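PDB 1KKO: methylaspartate ammonia-lyase from Citrobacter amalonaticus, which catalyses the reversible, magnesium-dependent anti elimination of ammonia from L-threo-3-methylaspartate to give mesaconate. Local coordinates for residues 81-92 with 121-130; 15-25 with 39-50. All coordinates share one frame; numbering follows the deposited sequence.

Contact 1: residues 81-92 with 121-130; sequences DPLFLAEHFIPF and IDGNLLHTAV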
loop_
_atom_site.group_PDB
_atom_site.type_symbol
_atom_site.label_atom_id
_atom_site.label_comp_id
_atom_site.label_asym_id
_atom_site.label_seq_id
_atom_site.Cartn_x
_atom_site.Cartn_y
_atom_site.Cartn_z
ATOM N N ASP A 81 14.816 7.541 -17.846
ATOM C CA ASP A 81 15.931 6.669 -17.573
ATOM C C ASP A 81 15.441 5.220 -17.620
ATOM O O ASP A 81 14.249 4.959 -17.548
ATOM C CB ASP A 81 16.515 7.004 -16.215
ATOM C CG ASP A 81 17.397 8.231 -16.237
ATOM O OD1 ASP A 81 17.440 8.972 -17.248
ATOM O OD2 ASP A 81 18.085 8.542 -15.252
ATOM N N PRO A 82 16.372 4.283 -17.736
ATOM C CA PRO A 82 16.035 2.860 -17.873
ATOM C C PRO A 82 15.381 2.223 -16.650
ATOM O O PRO A 82 15.396 2.818 -15.587
ATOM C CB PRO A 82 17.407 2.207 -18.103
ATOM C CG PRO A 82 18.322 3.286 -18.438
ATOM C CD PRO A 82 17.826 4.524 -17.791
ATOM N N LEU A 83 14.823 1.015 -16.773
ATOM C CA LEU A 83 14.278 0.356 -15.586
ATOM C C LEU A 83 15.412 0.191 -14.579
ATOM O O LEU A 83 16.594 0.134 -14.936
ATOM C CB LEU A 83 13.578 -0.968 -15.893
ATOM C CG LEU A 83 14.438 -2.212 -16.160
ATOM C CD1 LEU A 83 13.508 -3.361 -16.504
ATOM C CD2 LEU A 83 15.455 -2.007 -17.260
ATOM N N PHE A 84 15.010 0.090 -13.329
ATOM C CA PHE A 84 15.901 0.188 -12.193
ATOM C C PHE A 84 15.882 -1.089 -11.380
ATOM O O PHE A 84 14.916 -1.360 -10.663
ATOM C CB PHE A 84 15.429 1.379 -11.349
ATOM C CG PHE A 84 16.265 1.648 -10.148
ATOM C CD1 PHE A 84 17.491 2.284 -10.272
ATOM C CD2 PHE A 84 15.823 1.298 -8.889
ATOM C CE1 PHE A 84 18.262 2.540 -9.151
ATOM C CE2 PHE A 84 16.599 1.554 -7.778
ATOM C CZ PHE A 84 17.814 2.171 -7.913
ATOM N N LEU A 85 16.964 -1.861 -11.483
ATOM C CA LEU A 85 17.080 -3.143 -10.784
ATOM C C LEU A 85 18.144 -3.107 -9.689
ATOM O O LEU A 85 19.262 -2.644 -9.911
ATOM C CB LEU A 85 17.380 -4.253 -11.779
ATOM C CG LEU A 85 16.342 -4.455 -12.892
ATOM C CD1 LEU A 85 16.673 -5.727 -13.659
ATOM C CD2 LEU A 85 14.925 -4.522 -12.358
ATOM N N ALA A 86 17.787 -3.590 -8.501
ATOM C CA ALA A 86 18.690 -3.525 -7.348
ATOM C C ALA A 86 20.018 -4.256 -7.542
ATOM O O ALA A 86 21.060 -3.805 -7.047
ATOM C CB ALA A 86 17.997 -4.039 -6.109
ATOM N N GLU A 87 19.988 -5.369 -8.264
ATOM C CA GLU A 87 21.170 -6.202 -8.447
ATOM C C GLU A 87 22.352 -5.350 -8.849
ATOM O O GLU A 87 23.433 -5.477 -8.286
ATOM C CB GLU A 87 20.921 -7.264 -9.520
ATOM N N HIS A 88 22.126 -4.497 -9.836
ATOM C CA HIS A 88 23.159 -3.654 -10.394
ATOM C C HIS A 88 23.489 -2.500 -9.471
ATOM O O HIS A 88 24.652 -2.157 -9.263
ATOM C CB HIS A 88 22.691 -3.093 -11.732
ATOM N N PHE A 89 22.462 -1.905 -8.894
ATOM C CA PHE A 89 22.679 -0.687 -8.143
ATOM C C PHE A 89 23.221 -0.830 -6.730
ATOM O O PHE A 89 23.865 0.090 -6.249
ATOM C CB PHE A 89 21.430 0.171 -8.195
ATOM C CG PHE A 89 21.327 0.957 -9.463
ATOM C CD1 PHE A 89 22.021 2.148 -9.595
ATOM C CD2 PHE A 89 20.575 0.500 -10.535
ATOM C CE1 PHE A 89 21.950 2.876 -10.755
ATOM C CE2 PHE A 89 20.506 1.235 -11.714
ATOM C CZ PHE A 89 21.194 2.425 -11.819
ATOM N N ILE A 90 23.010 -1.966 -6.076
ATOM C CA ILE A 90 23.488 -2.122 -4.705
ATOM C C ILE A 90 25.022 -1.957 -4.636
ATOM O O ILE A 90 25.521 -1.125 -3.884
ATOM C CB ILE A 90 22.993 -3.458 -4.075
ATOM C CG1 ILE A 90 21.482 -3.414 -3.823
ATOM C CG2 ILE A 90 23.703 -3.733 -2.758
ATOM C CD1 ILE A 90 21.084 -2.433 -2.758
ATOM N N PRO A 91 25.777 -2.722 -5.423
ATOM C CA PRO A 91 27.238 -2.570 -5.416
ATOM C C PRO A 91 27.683 -1.178 -5.843
ATOM O O PRO A 91 28.610 -0.623 -5.252
ATOM C CB PRO A 91 27.720 -3.612 -6.437
ATOM C CG PRO A 91 26.598 -4.479 -6.710
ATOM C CD PRO A 91 25.334 -3.786 -6.335
ATOM N N PHE A 92 27.021 -0.634 -6.857
ATOM C CA PHE A 92 27.305 0.708 -7.358
ATOM C C PHE A 92 27.164 1.724 -6.222
ATOM O O PHE A 92 28.036 2.564 -6.002
ATOM C CB PHE A 92 26.345 1.030 -8.512
ATOM C CG PHE A 92 26.451 2.441 -9.040
ATOM C CD1 PHE A 92 25.753 3.476 -8.441
ATOM C CD2 PHE A 92 27.219 2.721 -10.167
ATOM C CE1 PHE A 92 25.840 4.763 -8.923
ATOM C CE2 PHE A 92 27.305 4.008 -10.659
ATOM C CZ PHE A 92 26.620 5.027 -10.043
ATOM N N ILE A 121 29.304 9.706 -12.603
ATOM C CA ILE A 121 30.157 8.549 -12.358
ATOM C C ILE A 121 30.395 7.922 -13.716
ATOM O O ILE A 121 29.439 7.587 -14.421
ATOM C CB ILE A 121 29.456 7.519 -11.449
ATOM C CG1 ILE A 121 29.070 8.138 -10.100
ATOM C CG2 ILE A 121 30.346 6.294 -11.254
ATOM C CD1 ILE A 121 30.239 8.444 -9.213
ATOM N N ASP A 122 31.658 7.759 -14.087
ATOM C CA ASP A 122 31.996 7.205 -15.392
ATOM C C ASP A 122 31.312 8.021 -16.503
ATOM O O ASP A 122 30.950 7.482 -17.555
ATOM C CB ASP A 122 31.674 5.697 -15.448
ATOM C CG ASP A 122 32.441 4.901 -14.393
ATOM O OD1 ASP A 122 33.625 5.230 -14.144
ATOM O OD2 ASP A 122 31.947 3.952 -13.741
ATOM N N GLY A 123 31.151 9.326 -16.250
ATOM C CA GLY A 123 30.617 10.283 -17.210
ATOM C C GLY A 123 29.120 10.543 -17.177
ATOM O O GLY A 123 28.633 11.534 -17.739
ATOM N N ASN A 124 28.404 9.680 -16.476
ATOM C CA ASN A 124 26.948 9.706 -16.482
ATOM C C ASN A 124 26.337 10.212 -15.201
ATOM O O ASN A 124 26.783 9.834 -14.120
ATOM C CB ASN A 124 26.456 8.292 -16.720
ATOM C CG ASN A 124 26.940 7.739 -18.031
ATOM O OD1 ASN A 124 26.922 8.433 -19.042
ATOM N ND2 ASN A 124 27.387 6.497 -18.024
ATOM N N LEU A 125 25.327 11.077 -15.322
ATOM C CA LEU A 125 24.576 11.536 -14.162
ATOM C C LEU A 125 23.995 10.304 -13.522
ATOM O O LEU A 125 23.717 9.306 -14.186
ATOM C CB LEU A 125 23.388 12.452 -14.521
ATOM C CG LEU A 125 23.598 13.934 -14.810
ATOM C CD1 LEU A 125 22.245 14.549 -15.151
ATOM C CD2 LEU A 125 24.260 14.685 -13.651
ATOM N N LEU A 126 23.814 10.377 -12.221
ATOM C CA LEU A 126 23.157 9.294 -11.539
ATOM C C LEU A 126 21.754 9.096 -12.109
ATOM O O LEU A 126 21.074 10.052 -12.495
ATOM C CB LEU A 126 23.035 9.607 -10.062
ATOM C CG LEU A 126 24.334 9.632 -9.258
ATOM C CD1 LEU A 126 24.053 10.096 -7.853
ATOM C CD2 LEU A 126 25.010 8.263 -9.258
ATOM N N HIS A 127 21.333 7.845 -12.150
ATOM C CA HIS A 127 19.989 7.503 -12.573
ATOM C C HIS A 127 19.016 8.372 -11.778
ATOM O O HIS A 127 19.225 8.621 -10.586
ATOM C CB HIS A 127 19.765 6.026 -12.280
ATOM C CG HIS A 127 18.529 5.442 -12.887
ATOM N ND1 HIS A 127 17.250 5.806 -12.511
ATOM C CD2 HIS A 127 18.387 4.493 -13.841
ATOM C CE1 HIS A 127 16.377 5.092 -13.199
ATOM N NE2 HIS A 127 17.042 4.295 -14.020
ATOM N N THR A 128 17.938 8.828 -12.408
ATOM C CA THR A 128 16.956 9.633 -11.697
ATOM C C THR A 128 16.450 8.938 -10.438
ATOM O O THR A 128 16.179 9.604 -9.458
ATOM C CB THR A 128 15.745 10.003 -12.581
ATOM O OG1 THR A 128 15.250 8.839 -13.251
ATOM C CG2 THR A 128 16.144 11.009 -13.647
ATOM N N ALA A 129 16.317 7.615 -10.465
ATOM C CA ALA A 129 15.815 6.875 -9.299
ATOM C C ALA A 129 16.752 6.994 -8.117
ATOM O O ALA A 129 16.305 7.014 -6.986
ATOM C CB ALA A 129 15.611 5.426 -9.640
ATOM N N VAL A 130 18.054 7.007 -8.380
ATOM C CA VAL A 130 19.052 7.149 -7.325
ATOM C C VAL A 130 18.984 8.564 -6.743
ATOM O O VAL A 130 18.977 8.753 -5.536
ATOM C CB VAL A 130 20.456 6.828 -7.845
ATOM C CG1 VAL A 130 21.520 7.171 -6.787
ATOM C CG2 VAL A 130 20.526 5.379 -8.250
HETATM O O HOH W 1 20.004 10.477 -15.091
HETATM O O HOH W 2 13.606 9.149 -15.606
#
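The N-terminus of helix 128-146, in the enolase-type N-terminal domain, is capped by H127 and held by the loop of D81 and P82 that leads into helix 86-101. The H127 imidazole works with both nitrogens. NE2 donates to P82 O at 2.7 Å, the acceptor lying almost in the ring plane, while ND1 accepts from A129 N at 2.9 Å, also in plane. This is an N-cap bond made by a histidine, and the two in-plane bonds, from the nitrogens flanking CE1, fix the ring's rotation and are consistent with a neutral imidazole carrying its proton on NE2. The ring swings across because CG stands anti to the backbone N (chi1 -169°). D81 CB lies over one imidazole face, 3.7 Å from the centroid, and F84 turns its edge toward the opposite face. Beside this cap, D81 OD2 takes T128 N at 2.9 Å; a carboxylate suits the place because it accepts an N-H that the first helical turn leaves without a backbone partner, probably helped by the helix dipole. Water 1 joins the same OD2 to L126 O. Around F84, F89 and H127, which form an aromatic cluster, small side chains fill in: A129 CB sits over the F84 face, 3.8 Å from its centroid, and V130 CG2 touches both F84 CE1 and F89 CD1. Three residues on from F89, L126 CD2 comes to the edge of the F92 ring, 3.6 Å from F92 CE1, and F92 CE2 rests against I121 CG2.

Contact 2: residues 15-25 with 39-50; sequences FYFDDQQAIKN and VTPGFTSVRQAG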
loop_
_atom_site.group_PDB
_atom_site.type_symbol
_atom_site.label_atom_id
_atom_site.label_comp_id
_atom_site.label_asym_id
_atom_site.label_seq_id
_atom_site.Cartn_x
_atom_site.Cartn_y
_atom_site.Cartn_z
ATOM N N PHE A 15 4.634 -1.842 -7.856
ATOM C CA PHE A 15 4.031 -2.370 -9.057
ATOM C C PHE A 15 5.069 -3.142 -9.866
ATOM O O PHE A 15 5.797 -3.964 -9.302
ATOM C CB PHE A 15 3.189 -1.334 -9.841
ATOM C CG PHE A 15 2.083 -1.981 -10.642
ATOM C CD1 PHE A 15 1.111 -2.736 -9.992
ATOM C CD2 PHE A 15 2.048 -1.898 -12.015
ATOM C CE1 PHE A 15 0.153 -3.395 -10.694
ATOM C CE2 PHE A 15 1.050 -2.552 -12.727
ATOM C CZ PHE A 15 0.113 -3.295 -12.065
ATOM N N TYR A 16 5.103 -2.894 -11.168
ATOM C CA TYR A 16 5.912 -3.621 -12.136
ATOM C C TYR A 16 6.547 -2.636 -13.092
ATOM O O TYR A 16 6.038 -1.535 -13.306
ATOM C CB TYR A 16 5.013 -4.633 -12.922
ATOM C CG TYR A 16 4.482 -5.616 -11.935
ATOM C CD1 TYR A 16 3.400 -5.295 -11.144
ATOM C CD2 TYR A 16 5.155 -6.800 -11.675
ATOM C CE1 TYR A 16 2.999 -6.129 -10.134
ATOM C CE2 TYR A 16 4.763 -7.630 -10.666
ATOM C CZ TYR A 16 3.695 -7.283 -9.883
ATOM O OH TYR A 16 3.308 -8.075 -8.841
ATOM N N PHE A 17 7.688 -3.025 -13.637
ATOM C CA PHE A 17 8.264 -2.353 -14.792
ATOM C C PHE A 17 7.662 -3.024 -16.016
ATOM O O PHE A 17 7.789 -4.241 -16.172
ATOM C CB PHE A 17 9.777 -2.526 -14.840
ATOM C CG PHE A 17 10.516 -1.810 -13.747
ATOM C CD1 PHE A 17 10.439 -0.437 -13.642
ATOM C CD2 PHE A 17 11.297 -2.505 -12.845
ATOM C CE1 PHE A 17 11.124 0.221 -12.645
ATOM C CE2 PHE A 17 11.988 -1.829 -11.865
ATOM C CZ PHE A 17 11.885 -0.476 -11.763
ATOM N N ASP A 18 7.017 -2.229 -16.864
ATOM C CA ASP A 18 6.390 -2.732 -18.077
ATOM C C ASP A 18 7.048 -2.105 -19.289
ATOM O O ASP A 18 7.318 -0.902 -19.317
ATOM C CB ASP A 18 4.922 -2.351 -18.109
ATOM C CG ASP A 18 4.054 -3.214 -17.232
ATOM O OD1 ASP A 18 4.516 -4.270 -16.748
ATOM O OD2 ASP A 18 2.878 -2.871 -16.989
ATOM N N ASP A 19 7.289 -2.940 -20.290
ATOM C CA ASP A 19 7.849 -2.488 -21.552
ATOM C C ASP A 19 6.679 -1.919 -22.359
ATOM O O ASP A 19 5.964 -2.652 -23.042
ATOM C CB ASP A 19 8.515 -3.672 -22.233
ATOM C CG ASP A 19 9.186 -3.307 -23.519
ATOM O OD1 ASP A 19 8.811 -2.284 -24.121
ATOM O OD2 ASP A 19 10.090 -4.030 -23.971
ATOM N N GLN A 20 6.454 -0.611 -22.230
ATOM C CA GLN A 20 5.306 0.052 -22.833
ATOM C C GLN A 20 5.291 -0.133 -24.339
ATOM O O GLN A 20 4.228 -0.312 -24.930
ATOM C CB GLN A 20 5.307 1.546 -22.517
ATOM C CG GLN A 20 3.994 2.211 -22.813
ATOM C CD GLN A 20 4.003 3.674 -22.466
ATOM O OE1 GLN A 20 5.058 4.250 -22.231
ATOM N NE2 GLN A 20 2.828 4.282 -22.439
ATOM N N GLN A 21 6.466 -0.105 -24.952
ATOM C CA GLN A 21 6.540 -0.244 -26.396
ATOM C C GLN A 21 6.058 -1.622 -26.811
ATOM O O GLN A 21 5.277 -1.740 -27.753
ATOM C CB GLN A 21 7.953 -0.014 -26.902
ATOM C CG GLN A 21 8.048 -0.010 -28.422
ATOM C CD GLN A 21 7.226 1.097 -29.044
ATOM O OE1 GLN A 21 6.255 0.841 -29.765
ATOM N NE2 GLN A 21 7.593 2.335 -28.753
ATOM N N ALA A 22 6.521 -2.658 -26.112
ATOM C CA ALA A 22 6.135 -4.032 -26.455
ATOM C C ALA A 22 4.639 -4.233 -26.273
ATOM O O ALA A 22 3.998 -4.946 -27.054
ATOM C CB ALA A 22 6.911 -5.028 -25.633
ATOM N N ILE A 23 4.074 -3.597 -25.255
ATOM C CA ILE A 23 2.645 -3.684 -25.020
ATOM C C ILE A 23 1.885 -2.952 -26.130
ATOM O O ILE A 23 0.884 -3.474 -26.650
ATOM C CB ILE A 23 2.294 -3.164 -23.611
ATOM C CG1 ILE A 23 2.928 -4.089 -22.568
ATOM C CG2 ILE A 23 0.794 -3.089 -23.407
ATOM C CD1 ILE A 23 2.977 -3.509 -21.189
ATOM N N LYS A 24 2.359 -1.764 -26.500
ATOM C CA LYS A 24 1.751 -1.004 -27.594
ATOM C C LYS A 24 1.826 -1.789 -28.890
ATOM O O LYS A 24 0.930 -1.695 -29.732
ATOM C CB LYS A 24 2.476 0.320 -27.806
ATOM C CG LYS A 24 2.220 1.350 -26.752
ATOM C CD LYS A 24 2.942 2.640 -27.068
ATOM C CE LYS A 24 2.145 3.492 -28.032
ATOM N NZ LYS A 24 2.718 4.858 -28.175
ATOM N N ASN A 25 2.926 -2.513 -29.059
ATOM C CA ASN A 25 3.149 -3.346 -30.242
ATOM C C ASN A 25 2.119 -4.471 -30.349
ATOM O O ASN A 25 2.021 -5.092 -31.396
ATOM C CB ASN A 25 4.552 -3.979 -30.219
ATOM C CG ASN A 25 5.684 -2.975 -30.435
ATOM O OD1 ASN A 25 6.863 -3.328 -30.370
ATOM N ND2 ASN A 25 5.333 -1.734 -30.674
ATOM N N VAL A 39 11.198 -5.234 -26.218
ATOM C CA VAL A 39 11.961 -4.480 -27.220
ATOM C C VAL A 39 12.728 -3.303 -26.608
ATOM O O VAL A 39 13.695 -2.819 -27.191
ATOM C CB VAL A 39 11.058 -3.954 -28.363
ATOM C CG1 VAL A 39 10.431 -5.112 -29.129
ATOM C CG2 VAL A 39 9.993 -2.989 -27.842
ATOM N N THR A 40 12.312 -2.851 -25.430
ATOM C CA THR A 40 12.943 -1.705 -24.788
ATOM C C THR A 40 14.230 -2.116 -24.086
ATOM O O THR A 40 14.271 -3.115 -23.367
ATOM C CB THR A 40 11.965 -1.076 -23.796
ATOM O OG1 THR A 40 10.822 -0.563 -24.502
ATOM C CG2 THR A 40 12.584 0.149 -23.104
ATOM N N PRO A 41 15.291 -1.342 -24.301
ATOM C CA PRO A 41 16.594 -1.667 -23.716
ATOM C C PRO A 41 16.504 -1.838 -22.206
ATOM O O PRO A 41 15.833 -1.052 -21.545
ATOM C CB PRO A 41 17.471 -0.455 -24.061
ATOM C CG PRO A 41 16.727 0.356 -25.050
ATOM C CD PRO A 41 15.314 -0.101 -25.088
ATOM N N GLY A 42 17.167 -2.864 -21.691
ATOM C CA GLY A 42 17.184 -3.144 -20.267
ATOM C C GLY A 42 16.206 -4.240 -19.894
ATOM O O GLY A 42 16.467 -5.045 -19.001
ATOM N N PHE A 43 15.079 -4.287 -20.598
ATOM C CA PHE A 43 14.050 -5.275 -20.292
ATOM C C PHE A 43 14.420 -6.660 -20.783
ATOM O O PHE A 43 14.823 -6.841 -21.942
ATOM C CB PHE A 43 12.713 -4.884 -20.908
ATOM C CG PHE A 43 11.991 -3.798 -20.166
ATOM C CD1 PHE A 43 10.960 -4.107 -19.288
ATOM C CD2 PHE A 43 12.332 -2.470 -20.359
ATOM C CE1 PHE A 43 10.285 -3.106 -18.621
ATOM C CE2 PHE A 43 11.670 -1.469 -19.693
ATOM C CZ PHE A 43 10.638 -1.780 -18.821
ATOM N N THR A 44 14.297 -7.635 -19.899
ATOM C CA THR A 44 14.498 -9.026 -20.286
ATOM C C THR A 44 13.158 -9.761 -20.388
ATOM O O THR A 44 13.106 -10.872 -20.891
ATOM C CB THR A 44 15.444 -9.755 -19.336
ATOM O OG1 THR A 44 15.071 -9.497 -17.977
ATOM C CG2 THR A 44 16.858 -9.213 -19.453
ATOM N N SER A 45 12.085 -9.140 -19.897
ATOM C CA SER A 45 10.716 -9.647 -20.070
ATOM C C SER A 45 9.838 -8.425 -20.306
ATOM O O SER A 45 10.221 -7.318 -19.941
ATOM C CB SER A 45 10.204 -10.399 -18.846
ATOM O OG SER A 45 10.943 -11.573 -18.608
ATOM N N VAL A 46 8.657 -8.602 -20.885
ATOM C CA VAL A 46 7.784 -7.464 -21.133
ATOM C C VAL A 46 7.338 -6.837 -19.803
ATOM O O VAL A 46 7.208 -5.612 -19.702
ATOM C CB VAL A 46 6.579 -7.841 -22.023
ATOM C CG1 VAL A 46 5.624 -6.683 -22.144
ATOM C CG2 VAL A 46 7.070 -8.232 -23.421
ATOM N N ARG A 47 7.112 -7.679 -18.802
ATOM C CA ARG A 47 6.743 -7.223 -17.476
ATOM C C ARG A 47 7.692 -7.855 -16.467
ATOM O O ARG A 47 7.908 -9.066 -16.491
ATOM C CB ARG A 47 5.290 -7.593 -17.179
ATOM C CG ARG A 47 4.864 -7.466 -15.754
ATOM C CD ARG A 47 3.377 -7.531 -15.593
ATOM N NE ARG A 47 2.765 -6.273 -15.975
ATOM C CZ ARG A 47 1.471 -6.078 -16.111
ATOM N NH1 ARG A 47 1.020 -4.869 -16.392
ATOM N NH2 ARG A 47 0.619 -7.093 -15.997
ATOM N N GLN A 48 8.250 -7.017 -15.596
ATOM C CA GLN A 48 9.203 -7.427 -14.573
ATOM C C GLN A 48 8.778 -6.861 -13.226
ATOM O O GLN A 48 8.205 -5.776 -13.146
ATOM C CB GLN A 48 10.624 -6.939 -14.930
ATOM C CG GLN A 48 11.186 -7.631 -16.157
ATOM C CD GLN A 48 12.560 -7.160 -16.543
ATOM O OE1 GLN A 48 12.802 -6.897 -17.718
ATOM N NE2 GLN A 48 13.456 -7.032 -15.570
ATOM N N ALA A 49 9.047 -7.597 -12.167
ATOM C CA ALA A 49 8.763 -7.116 -10.821
ATOM C C ALA A 49 9.379 -5.745 -10.595
ATOM O O ALA A 49 10.536 -5.510 -10.917
ATOM C CB ALA A 49 9.320 -8.069 -9.804
ATOM N N GLY A 50 8.613 -4.827 -10.023
ATOM C CA GLY A 50 9.156 -3.528 -9.688
ATOM C C GLY A 50 10.108 -3.642 -8.510
ATOM O O GLY A 50 9.822 -4.326 -7.527
HETATM O O HOH W 3 8.922 1.196 -23.514
#
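D19 reaches across to V39 and T40, at the start of the T40 to F43 turn, and its carboxylate gathers four donors, two on each oxygen. OD2 accepts T40 N at 2.9 Å and V39 N at 2.8 Å, both on the syn side but from opposite faces of the plane. OD1 takes T40 OG1 at 2.7 Å and, from the other face, A22 N, the bond by which D19 caps helix 20-24. CG anti to the backbone N (chi1 -177°) turns the carboxylate toward V39 and T40, and the short aspartate chain lets OD1 cap the helix as well; such dense donation probably favours its ionised form. D19 CB lies over the F43 ring, whose edge meets F17 O, and D19 N binds V46 O at 2.7 Å.

One residue back, at the end of strand 3-18, D18 and R47 run side by side in a side-on salt bridge: R47 NE meets D18 OD1 and R47 NH1 meets D18 OD2, each at 2.8 Å and on the syn side, with the two planes 31° apart. R47 NH2 is held by F32 O. On the helix side, A22 CB and I23 CG1 pack on the branched V46, with I23 CG1 3.8 Å from V46 CG1. Y16 directs its hydroxyl to D392 of the second subunit. The backbone bonds exchanged by F17 and Q48, and that from G50 N to F15 O, pair strands 3-18 and 47-59 as antiparallel neighbours in the three-stranded sheet of the enolase-superfamily N-terminal domain.

Overall arrangement
Both contacts belong to the N-terminal domain, are partly buried, and lie with their centres 18 Å apart; a histidine nitrogen caps a helix in contact 1, a carboxylate in contact 2. Contact 1 ties a loop and helix 86-101 to helix 128-146 largely with aromatic rings and aliphatic groups, its polar bonds gathered at one end. Contact 2 pairs two strands of the sheet and relies more on carboxylates, a salt bridge and backbone bonds. They meet where L83 and F84 pack on F17. Only contact 2 touches the second subunit, and its F15 lies about 4 Å from C361, a probable substrate-binding residue, side chain to side chain.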